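Local coordinates for protein aminotransferase (Neisseria meningitidis Z2491, PDB 3JTX) that is probably a pyridoxal-phosphate-dependent aminotransferase of the class I and II family, moving amino groups between amino acids and keto acids, at residues Glu19-Ile24 against Asn344-Ala349; Leu79-Asp84 against Asp291-Val296; Ser100-Phe105 against Thr272-Ala277; Val172-Pro177 against Asp188-Val193. One frame throughout, in Å; residues are numbered along the deposited sequence.

Contact 1. Residues Glu19-Ile24 against Asn344-Ala349; sequences EAMQGI and NLWQKA
The backbones come nearest at Ile24 and Gln347, whose CA atoms lie 6.3 Å apart, where the type II beta turn from Met21 to Ile24, after helix 13-20, faces the last turns of helix 338-349. Gly23 supplies the positive phi of that turn. Trp346 contributes the largest share, closely followed by Ile24. Trp346 NE1 donates to the main-chain Ile24 O over 3.0 Å at an N-H...O angle of 151°; the oxygen lies in the indole plane, while the donor stands well above the plane of the carbonyl. With CG anti to the backbone N (chi1 174°), the indole reaches out from its helix to this oxygen. Met21, a selenomethionine, brings CG over one face of the indole, with SE 4.4 Å from the centroid of the five-membered ring and 43° off its normal, an oblique Met-aromatic contact; SE also packs 3.8 Å from Trp346 CB. Ile24 CG2 rests 3.6 Å from Gln347 CB and also 3.9 Å from Trp346 CD1. Arg343 NE adds a bond to Ala20 O, at the end of helix 13-20. One polar bond, with Met21 and Ile24 packed around it, probably sets the rotation of the indole.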
loop_
_atom_site.group_PDB
_atom_site.type_symbol
_atom_site.label_atom_id
_atom_site.label_comp_id
_atom_site.label_asym_id
_atom_site.label_seq_id
_atom_site.Cartn_x
_atom_site.Cartn_y
_atom_site.Cartn_z
ATOM N N GLU A 19 9.201 -22.441 -17.389
ATOM C CA GLU A 19 9.253 -23.877 -17.031
ATOM C C GLU A 19 8.713 -24.728 -18.179
ATOM O O GLU A 19 9.302 -25.754 -18.526
ATOM C CB GLU A 19 8.438 -24.196 -15.762
ATOM C CG GLU A 19 9.144 -23.978 -14.411
ATOM C CD GLU A 19 8.184 -24.141 -13.194
ATOM O OE1 GLU A 19 7.151 -24.853 -13.303
ATOM O OE2 GLU A 19 8.462 -23.557 -12.122
ATOM N N ALA A 20 7.605 -24.286 -18.769
ATOM C CA ALA A 20 6.939 -25.022 -19.849
ATOM C C ALA A 20 7.760 -25.114 -21.149
ATOM O O ALA A 20 7.526 -26.010 -21.963
ATOM C CB ALA A 20 5.580 -24.409 -20.134
HETATM N N MSE A 21 8.706 -24.193 -21.343
HETATM C CA MSE A 21 9.611 -24.246 -22.496
HETATM C C MSE A 21 10.818 -25.135 -22.230
HETATM O O MSE A 21 11.639 -25.325 -23.138
HETATM C CB MSE A 21 10.147 -22.848 -22.855
HETATM C CG MSE A 21 9.112 -21.817 -23.267
HETATM SE SE MSE A 21 7.968 -22.408 -24.709
HETATM C CE MSE A 21 6.317 -22.671 -23.682
ATOM N N GLN A 22 10.908 -25.692 -21.009
ATOM C CA GLN A 22 12.153 -26.275 -20.460
ATOM C C GLN A 22 12.963 -26.986 -21.504
ATOM O O GLN A 22 12.512 -27.969 -22.076
ATOM C CB GLN A 22 11.862 -27.248 -19.299
ATOM N N GLY A 23 14.160 -26.474 -21.753
ATOM C CA GLY A 23 15.079 -27.092 -22.700
ATOM C C GLY A 23 14.669 -26.974 -24.162
ATOM O O GLY A 23 15.097 -27.783 -25.001
ATOM N N ILE A 24 13.828 -25.993 -24.473
ATOM C CA ILE A 24 13.538 -25.649 -25.861
ATOM C C ILE A 24 14.145 -24.268 -26.040
ATOM O O ILE A 24 13.809 -23.324 -25.311
ATOM C CB ILE A 24 12.023 -25.596 -26.174
ATOM C CG1 ILE A 24 11.325 -26.936 -25.866
ATOM C CG2 ILE A 24 11.797 -25.220 -27.626
ATOM C CD1 ILE A 24 9.780 -26.791 -25.559
ATOM N N ASN A 344 5.680 -24.278 -30.097
ATOM C CA ASN A 344 6.061 -24.180 -31.524
ATOM C C ASN A 344 6.461 -22.750 -31.928
ATOM O O ASN A 344 7.461 -22.541 -32.641
ATOM C CB ASN A 344 4.923 -24.713 -32.399
ATOM C CG ASN A 344 5.319 -24.892 -33.853
ATOM O OD1 ASN A 344 6.422 -25.342 -34.160
ATOM N ND2 ASN A 344 4.411 -24.545 -34.763
ATOM N N LEU A 345 5.718 -21.762 -31.450
ATOM C CA LEU A 345 6.032 -20.364 -31.759
ATOM C C LEU A 345 7.381 -19.953 -31.189
ATOM O O LEU A 345 8.103 -19.163 -31.806
ATOM C CB LEU A 345 4.945 -19.416 -31.236
ATOM C CG LEU A 345 3.567 -19.482 -31.915
ATOM C CD1 LEU A 345 2.772 -18.214 -31.581
ATOM C CD2 LEU A 345 3.655 -19.696 -33.386
ATOM N N TRP A 346 7.704 -20.477 -30.001
ATOM C CA TRP A 346 8.983 -20.186 -29.353
ATOM C C TRP A 346 10.136 -20.854 -30.080
ATOM O O TRP A 346 11.133 -20.194 -30.404
ATOM C CB TRP A 346 8.953 -20.607 -27.880
ATOM C CG TRP A 346 10.266 -20.469 -27.207
ATOM C CD1 TRP A 346 11.069 -21.487 -26.757
ATOM C CD2 TRP A 346 10.947 -19.255 -26.901
ATOM N NE1 TRP A 346 12.200 -20.970 -26.180
ATOM C CE2 TRP A 346 12.149 -19.606 -26.244
ATOM C CE3 TRP A 346 10.659 -17.902 -27.113
ATOM C CZ2 TRP A 346 13.074 -18.654 -25.818
ATOM C CZ3 TRP A 346 11.570 -16.953 -26.674
ATOM C CH2 TRP A 346 12.772 -17.335 -26.038
ATOM N N GLN A 347 9.996 -22.153 -30.349
ATOM C CA GLN A 347 11.061 -22.919 -30.986
ATOM C C GLN A 347 11.322 -22.456 -32.415
ATOM O O GLN A 347 12.466 -22.464 -32.858
ATOM C CB GLN A 347 10.733 -24.421 -30.998
ATOM C CG GLN A 347 11.871 -25.299 -31.578
ATOM C CD GLN A 347 11.479 -26.766 -31.726
ATOM O OE1 GLN A 347 10.369 -27.162 -31.374
ATOM N NE2 GLN A 347 12.390 -27.572 -32.243
ATOM N N LYS A 348 10.269 -22.079 -33.142
ATOM C CA LYS A 348 10.420 -21.730 -34.563
ATOM C C LYS A 348 10.657 -20.239 -34.819
ATOM O O LYS A 348 11.252 -19.895 -35.827
ATOM C CB LYS A 348 9.194 -22.151 -35.370
ATOM C CG LYS A 348 8.855 -23.626 -35.325
ATOM C CD LYS A 348 9.775 -24.459 -36.175
ATOM C CE LYS A 348 9.405 -25.945 -36.114
ATOM N NZ LYS A 348 7.924 -26.232 -36.176
ATOM N N ALA A 349 10.168 -19.363 -33.941
ATOM C CA ALA A 349 10.159 -17.909 -34.231
ATOM C C ALA A 349 10.550 -17.009 -33.065
ATOM O O ALA A 349 10.526 -15.779 -33.191
ATOM C CB ALA A 349 8.791 -17.504 -34.758
#

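Contact 2. Residues Leu79-Asp84 against Asp291-Val296; sequences LKRRYD and DDEQHV
Arg81 and Glu293 form a surface salt bridge between the end of helix 69-82 and the turn that leads into helix 294-314. Arg81 NH2 points at Glu293 OE2 over 3.4 Å, a nearly straight but weak hydrogen bond (165°) that meets the guanidinium at its edge. The guanidinium and carboxylate planes are turned 53° apart. A bend at chi3 (-48°) of Arg81 swings its head toward the other segment. A second, wetter link runs beside this one: water 1 accepts from Arg81 NH1 at 3.0 Å, lies 2.8 Å from Asp291 OD1 and links the two side chains. Within the turn, Asp292 OD2 receives both His295 N, a capping bond at 3.1 Å, and His295 ND1 at 2.7 Å, the latter on its anti lone pair and in the imidazole plane. His295 NE2 is hydrogen-bonded to Ser247 OG. Glu293 OE2 has its stronger partner in Arg246 NH2, next in sequence to the modified lysine at position 245, and a glycerol bonds to Arg81 NE. The shared carboxylate oxygen and the long bond suggest that Arg81 adds only modestly here, whereas Glu293, flanked by two arginines, would be expected to stay charged.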
loop_
_atom_site.group_PDB
_atom_site.type_symbol
_atom_site.label_atom_id
_atom_site.label_comp_id
_atom_site.label_asym_id
_atom_site.label_seq_id
_atom_site.Cartn_x
_atom_site.Cartn_y
_atom_site.Cartn_z
ATOM N N LEU A 79 -15.246 10.955 -14.772
ATOM C CA LEU A 79 -16.389 10.032 -14.853
ATOM C C LEU A 79 -17.575 10.645 -15.616
ATOM O O LEU A 79 -18.243 9.964 -16.389
ATOM C CB LEU A 79 -16.859 9.620 -13.447
ATOM C CG LEU A 79 -15.961 8.646 -12.664
ATOM C CD1 LEU A 79 -16.361 8.631 -11.200
ATOM C CD2 LEU A 79 -15.999 7.215 -13.237
ATOM N N LYS A 80 -17.856 11.917 -15.352
ATOM C CA LYS A 80 -18.953 12.611 -16.026
ATOM C C LYS A 80 -18.699 12.735 -17.525
ATOM O O LYS A 80 -19.629 12.560 -18.331
ATOM C CB LYS A 80 -19.186 14.001 -15.427
ATOM C CG LYS A 80 -20.515 14.595 -15.870
ATOM C CD LYS A 80 -20.886 15.877 -15.120
ATOM C CE LYS A 80 -22.216 16.412 -15.642
ATOM N NZ LYS A 80 -22.481 17.806 -15.174
ATOM N N ARG A 81 -17.455 13.050 -17.892
ATOM C CA ARG A 81 -17.067 13.124 -19.303
ATOM C C ARG A 81 -17.125 11.764 -19.975
ATOM O O ARG A 81 -17.561 11.643 -21.116
ATOM C CB ARG A 81 -15.653 13.688 -19.449
ATOM C CG ARG A 81 -15.535 15.182 -19.127
ATOM C CD ARG A 81 -14.252 15.795 -19.702
ATOM N NE ARG A 81 -13.044 15.023 -19.416
ATOM C CZ ARG A 81 -12.377 15.051 -18.263
ATOM N NH1 ARG A 81 -12.801 15.815 -17.259
ATOM N NH2 ARG A 81 -11.281 14.318 -18.112
ATOM N N ARG A 82 -16.663 10.740 -19.270
ATOM C CA ARG A 82 -16.440 9.437 -19.867
ATOM C C ARG A 82 -17.725 8.616 -19.999
ATOM O O ARG A 82 -17.873 7.855 -20.973
ATOM C CB ARG A 82 -15.398 8.658 -19.036
ATOM C CG ARG A 82 -15.239 7.184 -19.414
ATOM C CD ARG A 82 -14.741 6.988 -20.846
ATOM N NE ARG A 82 -14.543 5.573 -21.125
ATOM C CZ ARG A 82 -15.516 4.711 -21.408
ATOM N NH1 ARG A 82 -16.769 5.126 -21.528
ATOM N NH2 ARG A 82 -15.224 3.431 -21.617
ATOM N N TYR A 83 -18.634 8.776 -19.031
ATOM C CA TYR A 83 -19.872 7.996 -18.967
ATOM C C TYR A 83 -21.117 8.870 -19.161
ATOM O O TYR A 83 -22.112 8.751 -18.431
ATOM C CB TYR A 83 -19.910 7.185 -17.661
ATOM C CG TYR A 83 -18.741 6.223 -17.584
ATOM C CD1 TYR A 83 -18.678 5.094 -18.405
ATOM C CD2 TYR A 83 -17.667 6.469 -16.740
ATOM C CE1 TYR A 83 -17.587 4.217 -18.351
ATOM C CE2 TYR A 83 -16.589 5.611 -16.683
ATOM C CZ TYR A 83 -16.546 4.485 -17.489
ATOM O OH TYR A 83 -15.436 3.669 -17.421
ATOM N N ASP A 84 -21.026 9.760 -20.153
ATOM C CA ASP A 84 -22.160 10.492 -20.685
ATOM C C ASP A 84 -23.014 11.153 -19.605
ATOM O O ASP A 84 -24.227 10.976 -19.574
ATOM C CB ASP A 84 -23.009 9.555 -21.548
ATOM C CG ASP A 84 -23.979 10.309 -22.442
ATOM O OD1 ASP A 84 -23.674 11.463 -22.820
ATOM O OD2 ASP A 84 -25.053 9.754 -22.744
ATOM N N ASP A 291 -7.339 14.808 -16.011
ATOM C CA ASP A 291 -7.808 16.017 -16.694
ATOM C C ASP A 291 -7.503 16.040 -18.195
ATOM O O ASP A 291 -8.183 16.731 -18.941
ATOM C CB ASP A 291 -7.183 17.293 -16.067
ATOM C CG ASP A 291 -7.862 17.730 -14.779
ATOM O OD1 ASP A 291 -8.929 17.193 -14.402
ATOM O OD2 ASP A 291 -7.324 18.633 -14.118
ATOM N N ASP A 292 -6.464 15.340 -18.632
ATOM C CA ASP A 292 -6.046 15.377 -20.033
ATOM C C ASP A 292 -6.524 14.158 -20.810
ATOM O O ASP A 292 -6.376 13.023 -20.350
ATOM C CB ASP A 292 -4.535 15.429 -20.138
ATOM C CG ASP A 292 -4.066 15.562 -21.568
ATOM O OD1 ASP A 292 -4.418 16.574 -22.185
ATOM O OD2 ASP A 292 -3.380 14.655 -22.086
ATOM N N GLU A 293 -7.073 14.389 -21.999
ATOM C CA GLU A 293 -7.449 13.294 -22.881
ATOM C C GLU A 293 -6.549 13.145 -24.108
ATOM O O GLU A 293 -6.573 12.088 -24.740
ATOM C CB GLU A 293 -8.908 13.404 -23.315
ATOM C CG GLU A 293 -9.910 13.255 -22.192
ATOM C CD GLU A 293 -9.828 11.921 -21.443
ATOM O OE1 GLU A 293 -9.563 10.865 -22.056
ATOM O OE2 GLU A 293 -10.053 11.935 -20.217
ATOM N N GLN A 294 -5.752 14.166 -24.450
ATOM C CA GLN A 294 -4.960 14.068 -25.675
ATOM C C GLN A 294 -4.024 12.876 -25.618
ATOM O O GLN A 294 -3.933 12.101 -26.572
ATOM C CB GLN A 294 -4.179 15.353 -25.981
ATOM C CG GLN A 294 -3.587 15.375 -27.395
ATOM C CD GLN A 294 -4.655 15.184 -28.489
ATOM O OE1 GLN A 294 -5.626 15.947 -28.558
ATOM N NE2 GLN A 294 -4.490 14.143 -29.323
ATOM N N HIS A 295 -3.339 12.700 -24.490
ATOM C CA HIS A 295 -2.408 11.583 -24.380
ATOM C C HIS A 295 -3.141 10.245 -24.446
ATOM O O HIS A 295 -2.570 9.245 -24.887
ATOM C CB HIS A 295 -1.533 11.703 -23.132
ATOM C CG HIS A 295 -2.203 11.285 -21.858
ATOM N ND1 HIS A 295 -2.987 12.140 -21.117
ATOM C CD2 HIS A 295 -2.169 10.113 -21.176
ATOM C CE1 HIS A 295 -3.430 11.506 -20.040
ATOM N NE2 HIS A 295 -2.942 10.276 -20.049
ATOM N N VAL A 296 -4.411 10.223 -24.022
ATOM C CA VAL A 296 -5.188 8.986 -24.018
ATOM C C VAL A 296 -5.642 8.662 -25.443
ATOM O O VAL A 296 -5.577 7.499 -25.872
ATOM C CB VAL A 296 -6.389 9.061 -23.068
ATOM C CG1 VAL A 296 -7.108 7.735 -23.046
ATOM C CG2 VAL A 296 -5.936 9.434 -21.641
HETATM O O HOH W 1 -10.945 15.372 -14.893
#

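Contact 3. Residues Ser100-Phe105 against Thr272-Ala277; sequences SREALF and TYHGSA
Glu102, in the first turn of the helix that receives the cofactor phosphate, meets His274 and Ser276 where helix 261-274 ends. The start of helix 100-111 is a phosphate-binding site: Ser100 N and Arg101 N donate to phosphate oxygens of the pyridoxal-phosphate-modified lysine at position 245. A bend at chi2 (90°) brings Glu102 OE1 to the imidazole edge, 3.3 Å from His274 CE1 and near the ring plane, with carboxylate and imidazole planes 32° apart. Glu102 OE2 sits 3.8 Å from Ser276 CB, forms a salt bridge with Arg271 and accepts from Leu98 N. Both His274 nitrogens have partners: ND1 shares a 2.9 Å hydrogen bond with Ser276 OG, and NE2 is hydrogen-bonded to water 2 (2.8 Å), and that water donates to Glu102 O (2.9 Å). The contact is buried between helix 100-111 and the end of helix 261-274, beside strand 94-97, and the second subunit closes over it, with Thr272 O of each chain bonded to Arg101 NH1 of the other.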
loop_
_atom_site.group_PDB
_atom_site.type_symbol
_atom_site.label_atom_id
_atom_site.label_comp_id
_atom_site.label_asym_id
_atom_site.label_seq_id
_atom_site.Cartn_x
_atom_site.Cartn_y
_atom_site.Cartn_z
ATOM N N SER A 100 -4.753 -0.209 -8.587
ATOM C CA SER A 100 -5.912 -1.044 -8.275
ATOM C C SER A 100 -5.517 -2.307 -7.502
ATOM O O SER A 100 -6.339 -2.846 -6.756
ATOM C CB SER A 100 -6.710 -1.407 -9.542
ATOM O OG SER A 100 -5.974 -2.255 -10.408
ATOM N N ARG A 101 -4.282 -2.799 -7.661
ATOM C CA ARG A 101 -3.886 -4.035 -6.957
ATOM C C ARG A 101 -4.101 -3.946 -5.439
ATOM O O ARG A 101 -4.835 -4.759 -4.864
ATOM C CB ARG A 101 -2.422 -4.394 -7.242
ATOM C CG ARG A 101 -1.945 -5.642 -6.478
ATOM C CD ARG A 101 -0.586 -6.138 -6.969
ATOM N NE ARG A 101 -0.730 -6.600 -8.341
ATOM C CZ ARG A 101 -0.450 -7.821 -8.781
ATOM N NH1 ARG A 101 0.085 -8.752 -7.987
ATOM N NH2 ARG A 101 -0.690 -8.101 -10.055
ATOM N N GLU A 102 -3.476 -2.960 -4.784
ATOM C CA GLU A 102 -3.609 -2.824 -3.333
ATOM C C GLU A 102 -5.067 -2.621 -2.928
ATOM O O GLU A 102 -5.498 -3.101 -1.880
ATOM C CB GLU A 102 -2.699 -1.711 -2.766
ATOM C CG GLU A 102 -3.055 -0.291 -3.187
ATOM C CD GLU A 102 -4.043 0.442 -2.255
ATOM O OE1 GLU A 102 -4.606 -0.167 -1.324
ATOM O OE2 GLU A 102 -4.257 1.656 -2.467
ATOM N N ALA A 103 -5.810 -1.909 -3.768
ATOM C CA ALA A 103 -7.203 -1.566 -3.526
ATOM C C ALA A 103 -8.089 -2.805 -3.552
ATOM O O ALA A 103 -8.873 -3.023 -2.648
ATOM C CB ALA A 103 -7.678 -0.550 -4.585
ATOM N N LEU A 104 -7.929 -3.630 -4.583
ATOM C CA LEU A 104 -8.716 -4.850 -4.713
ATOM C C LEU A 104 -8.378 -5.806 -3.566
ATOM O O LEU A 104 -9.275 -6.398 -2.952
ATOM C CB LEU A 104 -8.416 -5.537 -6.054
ATOM C CG LEU A 104 -8.941 -4.884 -7.326
ATOM C CD1 LEU A 104 -8.114 -5.318 -8.553
ATOM C CD2 LEU A 104 -10.441 -5.181 -7.532
ATOM N N PHE A 105 -7.083 -5.953 -3.282
ATOM C CA PHE A 105 -6.637 -6.851 -2.216
ATOM C C PHE A 105 -7.188 -6.437 -0.856
ATOM O O PHE A 105 -7.799 -7.242 -0.139
ATOM C CB PHE A 105 -5.103 -6.923 -2.154
ATOM C CG PHE A 105 -4.603 -7.876 -1.091
ATOM C CD1 PHE A 105 -4.423 -9.216 -1.380
ATOM C CD2 PHE A 105 -4.354 -7.435 0.201
ATOM C CE1 PHE A 105 -3.989 -10.124 -0.392
ATOM C CE2 PHE A 105 -3.905 -8.330 1.202
ATOM C CZ PHE A 105 -3.742 -9.679 0.895
ATOM N N THR A 272 -6.763 4.034 6.664
ATOM C CA THR A 272 -5.947 4.913 7.511
ATOM C C THR A 272 -4.931 4.097 8.294
ATOM O O THR A 272 -3.810 4.559 8.512
ATOM C CB THR A 272 -6.767 5.848 8.445
ATOM O OG1 THR A 272 -7.361 5.100 9.514
ATOM C CG2 THR A 272 -7.825 6.586 7.644
ATOM N N TYR A 273 -5.287 2.863 8.658
ATOM C CA TYR A 273 -4.344 1.971 9.333
ATOM C C TYR A 273 -3.469 1.200 8.347
ATOM O O TYR A 273 -2.272 0.999 8.601
ATOM C CB TYR A 273 -5.096 1.007 10.258
ATOM C CG TYR A 273 -5.673 1.694 11.474
ATOM C CD1 TYR A 273 -4.905 1.877 12.607
ATOM C CD2 TYR A 273 -6.973 2.185 11.475
ATOM C CE1 TYR A 273 -5.402 2.523 13.736
ATOM C CE2 TYR A 273 -7.490 2.841 12.602
ATOM C CZ TYR A 273 -6.700 3.004 13.724
ATOM O OH TYR A 273 -7.207 3.635 14.837
ATOM N N HIS A 274 -4.066 0.792 7.226
ATOM C CA HIS A 274 -3.414 -0.018 6.182
ATOM C C HIS A 274 -2.298 0.769 5.468
ATOM O O HIS A 274 -1.384 0.172 4.874
ATOM C CB HIS A 274 -4.539 -0.523 5.260
ATOM C CG HIS A 274 -4.121 -1.041 3.924
ATOM N ND1 HIS A 274 -4.269 -0.300 2.763
ATOM C CD2 HIS A 274 -3.707 -2.272 3.539
ATOM C CE1 HIS A 274 -3.902 -1.040 1.729
ATOM N NE2 HIS A 274 -3.543 -2.234 2.174
ATOM N N GLY A 275 -2.360 2.101 5.556
ATOM C CA GLY A 275 -1.233 2.975 5.176
ATOM C C GLY A 275 -1.135 3.251 3.685
ATOM O O GLY A 275 -0.035 3.223 3.111
ATOM N N SER A 276 -2.286 3.547 3.071
ATOM C CA SER A 276 -2.401 3.678 1.618
ATOM C C SER A 276 -2.798 5.092 1.148
ATOM O O SER A 276 -3.517 5.259 0.175
ATOM C CB SER A 276 -3.344 2.600 1.074
ATOM O OG SER A 276 -4.526 2.428 1.873
ATOM N N ALA A 277 -2.276 6.098 1.839
ATOM C CA ALA A 277 -2.430 7.498 1.485
ATOM C C ALA A 277 -1.464 7.844 0.343
ATOM O O ALA A 277 -0.335 7.345 0.306
ATOM C CB ALA A 277 -2.136 8.375 2.722
HETATM O O HOH W 2 -3.522 -4.095 0.056
#

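Contact 4. Residues Val172-Pro177 against Asp188-Val193; sequences VFVCSP and DGWKEV
Val174 and Trp190 make the tight part of this contact between strand 169-175 and helix 187-200. Val174 CG1 approaches Trp190 CZ2 at 3.9 Å, and Val174 CG2 lies 4.0 Å from Trp190 CH2, so both methyls press obliquely on the six-membered ring. The first torsion of Val174 (chi1 172°) places CG1 anti to the backbone N and leaves both branches facing the indole. Toward the start of the strand the fit slackens: Val172 CG1 is 4.3 Å from Val193 CG2, and because Val193 is deposited in two conformers this meeting is doubtful. At the other end, toward the loop after the strand, the two segments are joined by water rather than by carbon contacts. Water 3 accepts from Ser176 OG at 2.6 Å and from Trp190 NE1 at 3.0 Å, lying in the indole plane, while Ser176 OG also accepts from Leu185 N. The indole N-H is thereby satisfied within a buried setting. A cis peptide joins Ser176 to Pro177, just after the strand. Phe194, Ile204 and Ser206 also pack on Trp190. Strand 169-175, helix 187-200 and strand 203-207 form a beta-alpha-beta crossover, the repeating unit of the large domain of fold type I aminotransferases.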
loop_
_atom_site.group_PDB
_atom_site.type_symbol
_atom_site.label_atom_id
_atom_site.label_comp_id
_atom_site.label_asym_id
_atom_site.label_seq_id
_atom_site.Cartn_x
_atom_site.Cartn_y
_atom_site.Cartn_z
ATOM N N VAL A 172 -18.611 -10.542 -5.656
ATOM C CA VAL A 172 -18.427 -11.070 -6.992
ATOM C C VAL A 172 -17.515 -10.107 -7.732
ATOM O O VAL A 172 -17.725 -8.894 -7.675
ATOM C CB VAL A 172 -19.798 -11.175 -7.685
ATOM C CG1 VAL A 172 -19.662 -11.361 -9.159
ATOM C CG2 VAL A 172 -20.631 -12.312 -7.042
ATOM N N PHE A 173 -16.490 -10.625 -8.408
ATOM C CA PHE A 173 -15.647 -9.797 -9.292
ATOM C C PHE A 173 -16.189 -9.797 -10.724
ATOM O O PHE A 173 -16.611 -10.841 -11.230
ATOM C CB PHE A 173 -14.231 -10.351 -9.387
ATOM C CG PHE A 173 -13.420 -10.190 -8.149
ATOM C CD1 PHE A 173 -12.964 -8.945 -7.771
ATOM C CD2 PHE A 173 -13.088 -11.294 -7.380
ATOM C CE1 PHE A 173 -12.190 -8.792 -6.627
ATOM C CE2 PHE A 173 -12.301 -11.148 -6.238
ATOM C CZ PHE A 173 -11.861 -9.895 -5.874
ATOM N N VAL A 174 -16.166 -8.635 -11.363
ATOM C CA VAL A 174 -16.324 -8.510 -12.815
ATOM C C VAL A 174 -15.066 -7.835 -13.375
ATOM O O VAL A 174 -14.542 -6.904 -12.782
ATOM C CB VAL A 174 -17.586 -7.690 -13.187
ATOM C CG1 VAL A 174 -17.633 -7.397 -14.710
ATOM C CG2 VAL A 174 -18.839 -8.401 -12.727
ATOM N N CYS A 175 -14.536 -8.345 -14.481
ATOM C CA CYS A 175 -13.386 -7.723 -15.125
ATOM C C CYS A 175 -13.833 -7.327 -16.524
ATOM O O CYS A 175 -14.063 -8.194 -17.373
ATOM C CB CYS A 175 -12.194 -8.678 -15.168
ATOM S SG CYS A 175 -10.674 -7.930 -15.820
ATOM N N SER A 176 -13.999 -6.023 -16.740
ATOM C CA SER A 176 -14.616 -5.497 -17.966
ATOM C C SER A 176 -14.017 -4.154 -18.363
ATOM O O SER A 176 -14.178 -3.188 -17.625
ATOM C CB SER A 176 -16.119 -5.332 -17.765
ATOM O OG SER A 176 -16.754 -4.926 -18.968
ATOM N N PRO A 177 -13.311 -4.081 -19.514
ATOM C CA PRO A 177 -12.965 -5.183 -20.433
ATOM C C PRO A 177 -12.192 -6.297 -19.752
ATOM O O PRO A 177 -11.368 -6.029 -18.878
ATOM C CB PRO A 177 -12.068 -4.513 -21.477
ATOM C CG PRO A 177 -12.479 -3.076 -21.446
ATOM C CD PRO A 177 -12.862 -2.776 -20.038
ATOM N N ASP A 188 -27.283 -6.734 -20.791
ATOM C CA ASP A 188 -27.944 -7.993 -20.386
ATOM C C ASP A 188 -27.139 -8.683 -19.290
ATOM O O ASP A 188 -27.709 -9.180 -18.309
ATOM C CB ASP A 188 -28.121 -8.928 -21.568
ATOM C CG ASP A 188 -28.936 -8.309 -22.650
ATOM O OD1 ASP A 188 -30.181 -8.313 -22.527
ATOM O OD2 ASP A 188 -28.309 -7.801 -23.609
ATOM N N GLY A 189 -25.825 -8.678 -19.455
ATOM C CA GLY A 189 -24.919 -9.307 -18.486
ATOM C C GLY A 189 -24.955 -8.565 -17.161
ATOM O O GLY A 189 -25.023 -9.181 -16.105
ATOM N N TRP A 190 -24.916 -7.239 -17.209
ATOM C CA TRP A 190 -25.051 -6.440 -15.983
ATOM C C TRP A 190 -26.407 -6.654 -15.298
ATOM O O TRP A 190 -26.475 -6.812 -14.076
ATOM C CB TRP A 190 -24.793 -4.944 -16.249
ATOM C CG TRP A 190 -23.354 -4.629 -16.220
ATOM C CD1 TRP A 190 -22.575 -4.216 -17.259
ATOM C CD2 TRP A 190 -22.486 -4.768 -15.096
ATOM N NE1 TRP A 190 -21.279 -4.039 -16.838
ATOM C CE2 TRP A 190 -21.198 -4.381 -15.514
ATOM C CE3 TRP A 190 -22.676 -5.174 -13.770
ATOM C CZ2 TRP A 190 -20.108 -4.391 -14.653
ATOM C CZ3 TRP A 190 -21.592 -5.159 -12.914
ATOM C CH2 TRP A 190 -20.327 -4.789 -13.363
ATOM N N LYS A 191 -27.483 -6.654 -16.068
ATOM C CA LYS A 191 -28.792 -6.936 -15.500
ATOM C C LYS A 191 -28.813 -8.281 -14.769
ATOM O O LYS A 191 -29.376 -8.393 -13.686
ATOM C CB LYS A 191 -29.891 -6.904 -16.568
ATOM C CG LYS A 191 -31.246 -7.337 -15.987
ATOM C CD LYS A 191 -32.404 -7.171 -16.925
ATOM C CE LYS A 191 -33.682 -7.780 -16.308
ATOM N NZ LYS A 191 -34.089 -7.019 -15.073
ATOM N N GLU A 192 -28.218 -9.302 -15.367
ATOM C CA GLU A 192 -28.177 -10.616 -14.734
ATOM C C GLU A 192 -27.478 -10.596 -13.370
ATOM O O GLU A 192 -28.013 -11.136 -12.392
ATOM C CB GLU A 192 -27.508 -11.637 -15.649
ATOM C CG GLU A 192 -27.662 -13.066 -15.162
ATOM C CD GLU A 192 -27.196 -14.118 -16.165
ATOM O OE1 GLU A 192 -26.512 -13.778 -17.159
ATOM O OE2 GLU A 192 -27.504 -15.306 -15.923
ATOM N N VAL A 193 -26.300 -9.977 -13.302
ATOM C CA VAL A 193 -25.569 -9.966 -12.044
ATOM C C VAL A 193 -26.269 -9.066 -11.016
ATOM O O VAL A 193 -26.275 -9.388 -9.824
ATOM C CB VAL A 193 -24.061 -9.644 -12.220
ATOM C CG1 VAL A 193 -23.821 -8.182 -12.595
ATOM C CG2 VAL A 193 -23.293 -10.039 -10.942
HETATM O O HOH W 3 -19.050 -3.622 -18.746
#

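Contacts 3 and 4 are buried and touch where Leu104 CD2 meets Phe173 CE1 at 4.1 Å. Contact 2 is at the surface, and contact 1, partly buried, lies farthest out, on the opposite side of the chain's centre from contact 2. Contact 4 is largely apolar, contact 3 polar and water-linked beside the cofactor phosphate, contact 2 ionic and hydrated, and contact 1 a single indole-to-carbonyl bond in an apolar setting. All of contacts 2 to 4 are nested within the loop closed by contact 1, which joins an N-terminal segment to a helix of the C-terminal part. No two contacts share a helix or strand.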